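Local atomic coordinates of oxalate--CoA ligase (Arabidopsis thaliana, PDB entry 5IE2), a protein that belongs to the ANL superfamily, with an AMP-binding domain and a C-terminal domain, and binds ATP. Residues G305-E310 with P325-G330; F284-S289 with T318-S323. All coordinates share one frame; numbering follows the deposited sequence.

Interaction 1. Residues G305-E310 with P325-G330; sequences GAPVLE and PLPEEG. With ATP (adenosine-5'-triphosphate), chain C.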
ATOM      1  N   GLY A 305       9.298  19.012   9.393  1.00 21.30           N
ATOM      2  CA  GLY A 305       9.373  20.235   8.631  1.00 24.63           C
ATOM      3  C   GLY A 305       9.118  20.077   7.142  1.00 26.84           C
ATOM      4  O   GLY A 305       9.603  20.885   6.356  1.00 30.48           O
ATOM      5  N   ALA A 306       8.379  19.033   6.750  1.00 21.86           N
ATOM      6  CA  ALA A 306       8.041  18.837   5.338  1.00 20.02           C
ATOM      7  C   ALA A 306       6.522  18.789   5.186  1.00 20.00           C
ATOM      8  O   ALA A 306       5.836  18.361   6.114  1.00 19.83           O
ATOM      9  CB  ALA A 306       8.666  17.546   4.801  1.00 21.74           C
ATOM     10  N   PRO A 307       6.015  19.209   4.027  1.00 19.62           N
ATOM     11  CA  PRO A 307       4.555  19.079   3.800  1.00 18.67           C
ATOM     12  C   PRO A 307       4.105  17.612   3.805  1.00 19.03           C
ATOM     13  O   PRO A 307       4.769  16.750   3.222  1.00 18.56           O
ATOM     14  CB  PRO A 307       4.342  19.717   2.417  1.00 19.24           C
ATOM     15  CG  PRO A 307       5.698  19.507   1.730  1.00 18.68           C
ATOM     16  CD  PRO A 307       6.707  19.755   2.846  1.00 17.07           C
ATOM     17  N   VAL A 308       2.952  17.349   4.427  1.00 17.60           N
ATOM     18  CA  VAL A 308       2.427  15.981   4.532  1.00 16.43           C
ATOM     19  C   VAL A 308       1.231  15.858   3.620  1.00 15.69           C
ATOM     20  O   VAL A 308       0.251  16.584   3.805  1.00 16.52           O
ATOM     21  CB  VAL A 308       2.049  15.645   5.965  1.00 20.01           C
ATOM     22  CG1 VAL A 308       1.351  14.275   6.045  1.00 18.76           C
ATOM     23  CG2 VAL A 308       3.350  15.618   6.816  1.00 22.31           C
ATOM     24  N   LEU A 309       1.357  15.004   2.603  1.00 15.85           N
ATOM     25  CA  LEU A 309       0.346  14.873   1.538  1.00 15.98           C
ATOM     26  C   LEU A 309      -0.352  13.530   1.673  1.00 17.95           C
ATOM     27  O   LEU A 309       0.281  12.465   1.537  1.00 16.41           O
ATOM     28  CB  LEU A 309       1.015  14.978   0.164  1.00 15.79           C
ATOM     29  CG  LEU A 309       1.990  16.163   0.020  1.00 18.39           C
ATOM     30  CD1 LEU A 309       2.634  16.134  -1.393  1.00 22.46           C
ATOM     31  CD2 LEU A 309       1.219  17.519   0.252  1.00 18.26           C
ATOM     32  N   GLU A 310      -1.651  13.586   1.936  1.00 17.81           N
ATOM     33  CA  GLU A 310      -2.443  12.375   2.051  1.00 16.59           C
ATOM     34  C   GLU A 310      -3.042  11.954   0.712  1.00 15.13           C
ATOM     35  O   GLU A 310      -3.513  12.794  -0.072  1.00 15.79           O
ATOM     36  CB  GLU A 310      -3.583  12.597   3.063  1.00 19.13           C
ATOM     37  CG  GLU A 310      -4.249  11.277   3.441  1.00 21.41           C
ATOM     38  CD  GLU A 310      -5.368  11.392   4.460  1.00 22.73           C
ATOM     39  OE1 GLU A 310      -5.793  12.519   4.800  1.00 23.63           O
ATOM     40  OE2 GLU A 310      -5.837  10.314   4.909  1.00 22.21           O
ATOM     41  N   PRO A 325      -2.057  17.608  -3.663  1.00 17.87           N
ATOM     42  CA  PRO A 325      -0.990  18.013  -4.585  1.00 16.54           C
ATOM     43  C   PRO A 325       0.217  18.528  -3.820  1.00 16.94           C
ATOM     44  O   PRO A 325       0.111  18.809  -2.601  1.00 18.46           O
ATOM     45  CB  PRO A 325      -1.652  19.143  -5.397  1.00 18.51           C
ATOM     46  CG  PRO A 325      -2.522  19.822  -4.313  1.00 18.61           C
ATOM     47  CD  PRO A 325      -3.072  18.658  -3.486  1.00 18.39           C
ATOM     48  N   LEU A 326       1.335  18.684  -4.527  1.00 18.97           N
ATOM     49  CA  LEU A 326       2.521  19.414  -3.997  1.00 18.83           C
ATOM     50  C   LEU A 326       2.124  20.851  -3.711  1.00 17.00           C
ATOM     51  O   LEU A 326       1.273  21.396  -4.384  1.00 19.21           O
ATOM     52  CB  LEU A 326       3.692  19.389  -5.025  1.00 18.26           C
ATOM     53  CG  LEU A 326       4.268  18.019  -5.397  1.00 20.69           C
ATOM     54  CD1 LEU A 326       5.253  18.143  -6.498  1.00 21.06           C
ATOM     55  CD2 LEU A 326       4.995  17.458  -4.181  1.00 18.06           C
ATOM     56  N   PRO A 327       2.755  21.489  -2.702  1.00 18.80           N
ATOM     57  CA  PRO A 327       2.434  22.882  -2.342  1.00 20.07           C
ATOM     58  C   PRO A 327       2.558  23.836  -3.524  1.00 25.50           C
ATOM     59  O   PRO A 327       1.779  24.794  -3.629  1.00 26.03           O
ATOM     60  CB  PRO A 327       3.459  23.203  -1.259  1.00 21.62           C
ATOM     61  CG  PRO A 327       3.709  21.888  -0.571  1.00 21.45           C
ATOM     62  CD  PRO A 327       3.640  20.837  -1.717  1.00 19.99           C
ATOM     63  N   GLU A 328       3.500  23.577  -4.430  1.00 28.69           N
ATOM     64  CA  GLU A 328       3.675  24.465  -5.576  1.00 35.50           C
ATOM     65  C   GLU A 328       2.486  24.378  -6.523  1.00 33.14           C
ATOM     66  O   GLU A 328       2.293  25.277  -7.323  1.00 33.90           O
ATOM     67  CB  GLU A 328       4.979  24.150  -6.325  1.00 43.03           C
ATOM     68  CG  GLU A 328       4.940  22.841  -7.121  1.00 49.89           C
ATOM     69  CD  GLU A 328       6.308  22.155  -7.232  1.00 57.64           C
ATOM     70  OE1 GLU A 328       6.925  21.887  -6.176  1.00 60.86           O
ATOM     71  OE2 GLU A 328       6.756  21.859  -8.365  1.00 60.12           O
ATOM     72  N   GLU A 329       1.674  23.322  -6.415  1.00 29.14           N
ATOM     73  CA  GLU A 329       0.506  23.169  -7.283  1.00 29.16           C
ATOM     74  C   GLU A 329      -0.806  23.524  -6.591  1.00 30.87           C
ATOM     75  O   GLU A 329      -1.770  23.865  -7.271  1.00 34.48           O
ATOM     76  CB  GLU A 329       0.401  21.731  -7.850  1.00 32.54           C
ATOM     77  CG  GLU A 329       1.518  21.362  -8.842  1.00 39.32           C
ATOM     78  CD  GLU A 329       1.537  22.257 -10.104  1.00 45.68           C
ATOM     79  OE1 GLU A 329       0.457  22.721 -10.557  1.00 46.54           O
ATOM     80  OE2 GLU A 329       2.653  22.523 -10.616  1.00 47.99           O
ATOM     81  N   GLY A 330      -0.879  23.430  -5.264  1.00 27.58           N
ATOM     82  CA  GLY A 330      -2.143  23.674  -4.569  1.00 25.49           C
ATOM     83  C   GLY A 330      -2.058  23.350  -3.088  1.00 23.20           C
ATOM     84  O   GLY A 330      -1.054  22.784  -2.640  1.00 22.56           O
TER
HETATM   85  PG  ATP C 601     -10.963  -5.618   1.529  0.84 33.82           P
HETATM   86  O1G ATP C 601     -12.186  -5.205   2.348  0.78 36.87           O
HETATM   87  O2G ATP C 601     -10.691  -7.079   1.573  0.82 33.98           O
HETATM   88  O3G ATP C 601     -11.052  -5.094   0.098  0.91 32.63           O
HETATM   89  PB  ATP C 601      -9.238  -3.359   2.035  0.82 25.58           P
HETATM   90  O1B ATP C 601      -8.564  -2.845   3.288  1.00 24.38           O
HETATM   91  O2B ATP C 601     -10.410  -2.652   1.452  0.74 24.29           O
HETATM   92  O3B ATP C 601      -9.636  -4.942   2.198  1.00 32.72           O
HETATM   93  PA  ATP C 601      -7.005  -2.359   0.379  1.00 23.36           P
HETATM   94  O1A ATP C 601      -7.148  -2.337  -1.137  1.00 23.00           O
HETATM   95  O2A ATP C 601      -5.701  -2.699   0.990  1.00 23.78           O
HETATM   96  O3A ATP C 601      -8.044  -3.468   0.922  1.00 30.58           O
HETATM   97  O5' ATP C 601      -7.591  -0.988   0.964  1.00 19.43           O
HETATM   98  C5' ATP C 601      -8.255   0.021   0.164  1.00 18.85           C
HETATM   99  C4' ATP C 601      -9.226   0.748   1.111  1.00 19.89           C
HETATM  100  O4' ATP C 601      -8.465   1.508   2.069  1.00 19.06           O
HETATM  101  C3' ATP C 601     -10.013   1.817   0.418  1.00 19.46           C
HETATM  102  O3' ATP C 601     -11.137   1.237  -0.241  1.00 20.78           O
HETATM  103  C2' ATP C 601     -10.420   2.732   1.554  1.00 20.24           C
HETATM  104  O2' ATP C 601     -11.472   2.106   2.306  1.00 22.70           O
HETATM  105  C1' ATP C 601      -9.199   2.665   2.425  1.00 17.88           C
HETATM  106  N9  ATP C 601      -8.303   3.832   2.242  1.00 16.30           N
HETATM  107  C8  ATP C 601      -7.237   3.949   1.440  1.00 16.32           C
HETATM  108  N7  ATP C 601      -6.681   5.189   1.605  1.00 15.32           N
HETATM  109  C5  ATP C 601      -7.427   5.836   2.559  1.00 16.70           C
HETATM  110  C6  ATP C 601      -7.376   7.161   3.219  1.00 17.63           C
HETATM  111  N6  ATP C 601      -6.361   8.038   2.920  1.00 16.26           N
HETATM  112  N1  ATP C 601      -8.326   7.415   4.148  1.00 19.81           N
HETATM  113  C2  ATP C 601      -9.291   6.521   4.468  1.00 21.74           C
HETATM  114  N3  ATP C 601      -9.405   5.293   3.901  1.00 19.96           N
HETATM  115  C4  ATP C 601      -8.484   4.934   2.961  1.00 16.67           C

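Interaction 2. Residues F284-S289 with T318-S323; sequences FIRSCS and THLMSS. With ATP (adenosine-5'-triphosphate), chain C; ACY (acetic acid), chain E.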
ATOM      1  N   PHE A 284       8.599  16.123   0.617  1.00 18.22           N
ATOM      2  CA  PHE A 284       7.262  15.843   1.166  1.00 17.84           C
ATOM      3  C   PHE A 284       7.284  14.522   1.902  1.00 17.50           C
ATOM      4  O   PHE A 284       8.200  13.695   1.755  1.00 16.36           O
ATOM      5  CB  PHE A 284       6.160  15.804   0.058  1.00 16.54           C
ATOM      6  CG  PHE A 284       6.329  14.665  -0.920  1.00 16.75           C
ATOM      7  CD1 PHE A 284       5.662  13.454  -0.753  1.00 15.69           C
ATOM      8  CD2 PHE A 284       7.184  14.802  -2.003  1.00 15.77           C
ATOM      9  CE1 PHE A 284       5.832  12.421  -1.674  1.00 16.24           C
ATOM     10  CE2 PHE A 284       7.349  13.788  -2.923  1.00 16.06           C
ATOM     11  CZ  PHE A 284       6.687  12.590  -2.765  1.00 15.79           C
ATOM     12  N   ILE A 285       6.244  14.310   2.691  1.00 14.85           N
ATOM     13  CA  ILE A 285       6.026  13.049   3.374  1.00 14.96           C
ATOM     14  C   ILE A 285       4.636  12.621   2.935  1.00 16.60           C
ATOM     15  O   ILE A 285       3.753  13.448   2.918  1.00 14.91           O
ATOM     16  CB  ILE A 285       6.100  13.204   4.914  1.00 16.85           C
ATOM     17  CG1 ILE A 285       7.580  13.415   5.332  1.00 17.94           C
ATOM     18  CG2 ILE A 285       5.505  11.926   5.637  1.00 16.12           C
ATOM     19  CD1 ILE A 285       7.680  13.882   6.846  1.00 18.96           C
ATOM     20  N   ARG A 286       4.478  11.357   2.552  1.00 13.17           N
ATOM     21  CA  ARG A 286       3.187  10.909   2.064  1.00 14.98           C
ATOM     22  C   ARG A 286       2.510   9.928   3.029  1.00 13.86           C
ATOM     23  O   ARG A 286       3.192   9.125   3.697  1.00 15.10           O
ATOM     24  CB  ARG A 286       3.392  10.279   0.671  1.00 12.45           C
ATOM     25  CG  ARG A 286       2.069   9.773   0.017  1.00 14.17           C
ATOM     26  CD  ARG A 286       2.453   9.165  -1.339  1.00 16.03           C
ATOM     27  NE  ARG A 286       1.267   8.702  -2.076  1.00 17.72           N
ATOM     28  CZ  ARG A 286       0.861   7.433  -2.178  1.00 18.28           C
ATOM     29  NH1 ARG A 286       1.491   6.419  -1.552  1.00 16.26           N
ATOM     30  NH2 ARG A 286      -0.213   7.169  -2.924  1.00 17.01           N
ATOM     31  N   SER A 287       1.158   9.996   3.101  1.00 14.63           N
ATOM     32  CA  SER A 287       0.402   9.034   3.880  1.00 14.98           C
ATOM     33  C   SER A 287      -0.717   8.458   3.015  1.00 15.95           C
ATOM     34  O   SER A 287      -1.250   9.180   2.218  1.00 15.95           O
ATOM     35  CB  SER A 287      -0.180   9.721   5.143  1.00 18.23           C
ATOM     36  OG  SER A 287      -0.902   8.796   5.976  1.00 16.40           O
ATOM     37  N   CYS A 288      -1.011   7.168   3.129  1.00 13.78           N
ATOM     38  CA  CYS A 288      -2.081   6.552   2.315  1.00 14.21           C
ATOM     39  C   CYS A 288      -2.572   5.312   3.040  1.00 18.07           C
ATOM     40  O   CYS A 288      -1.943   4.908   4.044  1.00 19.24           O
ATOM     41  CB  CYS A 288      -1.543   6.243   0.882  1.00 14.06           C
ATOM     42  SG  CYS A 288      -2.829   5.805  -0.284  1.00 18.41           S
ATOM     43  N   SER A 289      -3.692   4.743   2.572  1.00 16.77           N
ATOM     44  CA  SER A 289      -4.224   3.387   2.907  1.00 17.58           C
ATOM     45  C   SER A 289      -5.221   3.368   4.063  1.00 22.36           C
ATOM     46  O   SER A 289      -5.994   2.417   4.160  1.00 21.33           O
ATOM     47  CB  SER A 289      -3.136   2.339   3.240  1.00 18.51           C
ATOM     48  OG  SER A 289      -2.146   2.256   2.197  1.00 19.08           O
ATOM     49  N   THR A 318      -4.893  -0.389  -8.670  1.00 14.74           N
ATOM     50  CA  THR A 318      -3.406  -0.465  -8.731  1.00 15.35           C
ATOM     51  C   THR A 318      -2.841   0.698  -7.844  1.00 15.83           C
ATOM     52  O   THR A 318      -1.972   1.466  -8.255  1.00 17.01           O
ATOM     53  CB  THR A 318      -2.871  -0.415 -10.210  1.00 14.26           C
ATOM     54  OG1 THR A 318      -3.642  -1.361 -10.950  1.00 17.43           O
ATOM     55  CG2 THR A 318      -1.388  -0.875 -10.304  1.00 15.24           C
ATOM     56  N   HIS A 319      -3.366   0.777  -6.636  1.00 16.21           N
ATOM     57  CA  HIS A 319      -2.988   1.800  -5.643  1.00 15.25           C
ATOM     58  C   HIS A 319      -3.680   3.162  -5.950  1.00 15.72           C
ATOM     59  O   HIS A 319      -4.892   3.291  -5.764  1.00 15.21           O
ATOM     60  CB  HIS A 319      -1.427   1.923  -5.531  1.00 12.40           C
ATOM     61  CG  HIS A 319      -0.975   2.720  -4.332  1.00 14.91           C
ATOM     62  ND1 HIS A 319      -1.422   2.470  -3.048  1.00 15.09           N
ATOM     63  CD2 HIS A 319      -0.139   3.798  -4.239  1.00 17.23           C
ATOM     64  CE1 HIS A 319      -0.883   3.361  -2.218  1.00 17.14           C
ATOM     65  NE2 HIS A 319      -0.104   4.177  -2.913  1.00 17.44           N
ATOM     66  N   LEU A 320      -2.933   4.173  -6.391  1.00 15.70           N
ATOM     67  CA  LEU A 320      -3.387   5.566  -6.306  1.00 12.97           C
ATOM     68  C   LEU A 320      -4.727   5.873  -7.050  1.00 15.37           C
ATOM     69  O   LEU A 320      -4.876   5.564  -8.261  1.00 15.90           O
ATOM     70  CB  LEU A 320      -2.284   6.473  -6.884  1.00 12.64           C
ATOM     71  CG  LEU A 320      -2.636   7.974  -6.916  1.00 15.78           C
ATOM     72  CD1 LEU A 320      -2.728   8.498  -5.520  1.00 14.77           C
ATOM     73  CD2 LEU A 320      -1.526   8.696  -7.722  1.00 15.28           C
ATOM     74  N   MET A 321      -5.648   6.499  -6.325  1.00 15.44           N
ATOM     75  CA  MET A 321      -6.837   7.101  -6.922  1.00 16.77           C
ATOM     76  C   MET A 321      -6.773   8.643  -6.828  1.00 17.05           C
ATOM     77  O   MET A 321      -6.890   9.349  -7.851  1.00 19.14           O
ATOM     78  CB  MET A 321      -8.108   6.583  -6.224  1.00 16.21           C
ATOM     79  CG  MET A 321      -8.353   5.087  -6.579  1.00 18.53           C
ATOM     80  SD  MET A 321      -9.797   4.449  -5.681  1.00 18.28           S
ATOM     81  CE  MET A 321      -9.080   4.229  -4.016  1.00 14.27           C
ATOM     82  N   SER A 322      -6.577   9.157  -5.609  1.00 14.56           N
ATOM     83  CA  SER A 322      -6.527  10.614  -5.457  1.00 13.90           C
ATOM     84  C   SER A 322      -5.396  11.017  -4.527  1.00 16.12           C
ATOM     85  O   SER A 322      -4.954  10.241  -3.663  1.00 15.07           O
ATOM     86  CB  SER A 322      -7.878  11.212  -4.922  1.00 18.56           C
ATOM     87  OG  SER A 322      -8.107  10.855  -3.547  1.00 18.13           O
ATOM     88  N   SER A 323      -4.955  12.251  -4.675  1.00 16.00           N
ATOM     89  CA  SER A 323      -3.957  12.776  -3.733  1.00 15.38           C
ATOM     90  C   SER A 323      -4.034  14.275  -3.547  1.00 15.20           C
ATOM     91  O   SER A 323      -4.381  15.012  -4.469  1.00 14.66           O
ATOM     92  CB  SER A 323      -2.544  12.439  -4.216  1.00 15.49           C
ATOM     93  OG  SER A 323      -1.588  12.828  -3.224  1.00 17.33           O
TER
HETATM   94  PG  ATP C 601     -10.963  -5.618   1.529  0.84 33.82           P
HETATM   95  O1G ATP C 601     -12.186  -5.205   2.348  0.78 36.87           O
HETATM   96  O2G ATP C 601     -10.691  -7.079   1.573  0.82 33.98           O
HETATM   97  O3G ATP C 601     -11.052  -5.094   0.098  0.91 32.63           O
HETATM   98  PB  ATP C 601      -9.238  -3.359   2.035  0.82 25.58           P
HETATM   99  O1B ATP C 601      -8.564  -2.845   3.288  1.00 24.38           O
HETATM  100  O2B ATP C 601     -10.410  -2.652   1.452  0.74 24.29           O
HETATM  101  O3B ATP C 601      -9.636  -4.942   2.198  1.00 32.72           O
HETATM  102  PA  ATP C 601      -7.005  -2.359   0.379  1.00 23.36           P
HETATM  103  O1A ATP C 601      -7.148  -2.337  -1.137  1.00 23.00           O
HETATM  104  O2A ATP C 601      -5.701  -2.699   0.990  1.00 23.78           O
HETATM  105  O3A ATP C 601      -8.044  -3.468   0.922  1.00 30.58           O
HETATM  106  O5' ATP C 601      -7.591  -0.988   0.964  1.00 19.43           O
HETATM  107  C5' ATP C 601      -8.255   0.021   0.164  1.00 18.85           C
HETATM  108  C4' ATP C 601      -9.226   0.748   1.111  1.00 19.89           C
HETATM  109  O4' ATP C 601      -8.465   1.508   2.069  1.00 19.06           O
HETATM  110  C3' ATP C 601     -10.013   1.817   0.418  1.00 19.46           C
HETATM  111  O3' ATP C 601     -11.137   1.237  -0.241  1.00 20.78           O
HETATM  112  C2' ATP C 601     -10.420   2.732   1.554  1.00 20.24           C
HETATM  113  O2' ATP C 601     -11.472   2.106   2.306  1.00 22.70           O
HETATM  114  C1' ATP C 601      -9.199   2.665   2.425  1.00 17.88           C
HETATM  115  N9  ATP C 601      -8.303   3.832   2.242  1.00 16.30           N
HETATM  116  C8  ATP C 601      -7.237   3.949   1.440  1.00 16.32           C
HETATM  117  N7  ATP C 601      -6.681   5.189   1.605  1.00 15.32           N
HETATM  118  C5  ATP C 601      -7.427   5.836   2.559  1.00 16.70           C
HETATM  119  C6  ATP C 601      -7.376   7.161   3.219  1.00 17.63           C
HETATM  120  N6  ATP C 601      -6.361   8.038   2.920  1.00 16.26           N
HETATM  121  N1  ATP C 601      -8.326   7.415   4.148  1.00 19.81           N
HETATM  122  C2  ATP C 601      -9.291   6.521   4.468  1.00 21.74           C
HETATM  123  N3  ATP C 601      -9.405   5.293   3.901  1.00 19.96           N
HETATM  124  C4  ATP C 601      -8.484   4.934   2.961  1.00 16.67           C
HETATM  125  C   ACY E 603      -3.507   1.221  -0.753  1.00 23.69           C
HETATM  126  O   ACY E 603      -2.744   2.061  -0.149  1.00 24.14           O
HETATM  127  OXT ACY E 603      -3.482   1.003  -2.000  1.00 22.33           O
HETATM  128  CH3 ACY E 603      -4.538   0.483   0.060  1.00 20.30           C

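Interaction 1. Residues G305-E310 with P325-G330
Leu309 turns its branched end toward the backbone of Pro325 and the tip of Leu326, while two residues earlier Pro307 meets CG of Pro327 with its CB and CG. The setting is the AMP-binding domain of an ANL enzyme, where strand 308-314 runs inside a mixed five-stranded sheet and the loop that leaves strand 319-323 folds back along the strand's beginning. No hydrogen bond joins the two segments; they meet by van der Waals packing. The proline rings cross at about a right angle, CB of Pro307 lying 3.7 Å from CG of Pro327. Leu309 carries its CG beside the backbone N and anti to the carbonyl carbon (chi1 -48°), which sends both methyls across to the loop: CD2 comes within 3.3 Å of Pro325 O, and CD1 touches Leu326 CD2 at 3.9 Å. Leu326 starts out pointing away from the strand, and its CD2 methyl is what returns to it; Phe284 of the neighbouring strand packs against both leucines. The loop has its own internal brace, since Leu326 O accepts from the backbone N of Glu329 and of Gly330. Farther out, Glu328 and Glu329 both form salt bridges with Lys199. At the other end of the strand segment, Glu310 leaves this apolar contact for the nucleotide pocket. At the end of its extended side chain OE2 accepts from two donors, the backbone N of Leu292 and the adenine amino group, with ATP N6 donating to Glu310 OE2 over 3.1 Å at an N-H...O angle of 156°.

Interaction 2. Residues F284-S289 with T318-S323
Arg286 brings the end of its guanidinium up to the NE2 corner of the His319 imidazole, the two side chains reaching for each other from opposite directions. CG anti to the backbone N (chi1 -179°) and an extended chain from there to NE carry the group across the gap. NH1 donates to His319 NE2 over 3.1 Å, somewhat bent at 143°, yet the bond lies nearly in both planes even though guanidinium and ring are turned 66° apart. NH2 sits 3.0 Å from the same NE2, and Leu320 CD1 packs at the guanidinium edge. Tyr198 and Thr258 take further bonds from NE and NH1, fixing the group's rotation. In the five-stranded mixed sheet of the AMP-binding domain, strand 308-314 lies between 284-287 and 319-323, so these side chains meet across an intervening strand; farther along, Met321 and Ser322 form a classic beta bulge opposite Tyr312. Cys288 SG approaches the imidazole obliquely, 3.7 Å from His319 CE1, and CB of Cys288 lies over one guanidinium face, toward its rim. On the ring's other nitrogen, ND1 donates to OXT of an acetic acid molecule, probably from the crystallisation liquor, at 2.7 Å. Ser289 OG is modelled only 2.4 Å from that molecule's other oxygen, ACY O, too short for the bond's details to be trusted; OG also bonds His216, whose ring stacks with His319. Ser289 N lies 3.2 Å from ATP N7.

Overall arrangement
From the N terminus, the chain first lays down strand 284-287 and the residues that follow it to Ser289, the opening half of interaction 2. Helix 294-304 then leads into 305-310, the first half of interaction 1. After strand 308-314 the chain reverses into 318-323, closing interaction 2 over 28 intervening residues, and the loop 325-330 closes interaction 1 over 14. The segments alternate, so the two contacts cross rather than nest. They join directly through backbone pairing of Ile285 with Pro307 and Leu309. Interaction 1 ties the outer loop to the start of the central strand; interaction 2 spans that strand nearer the chain's centre, and ATP touches both.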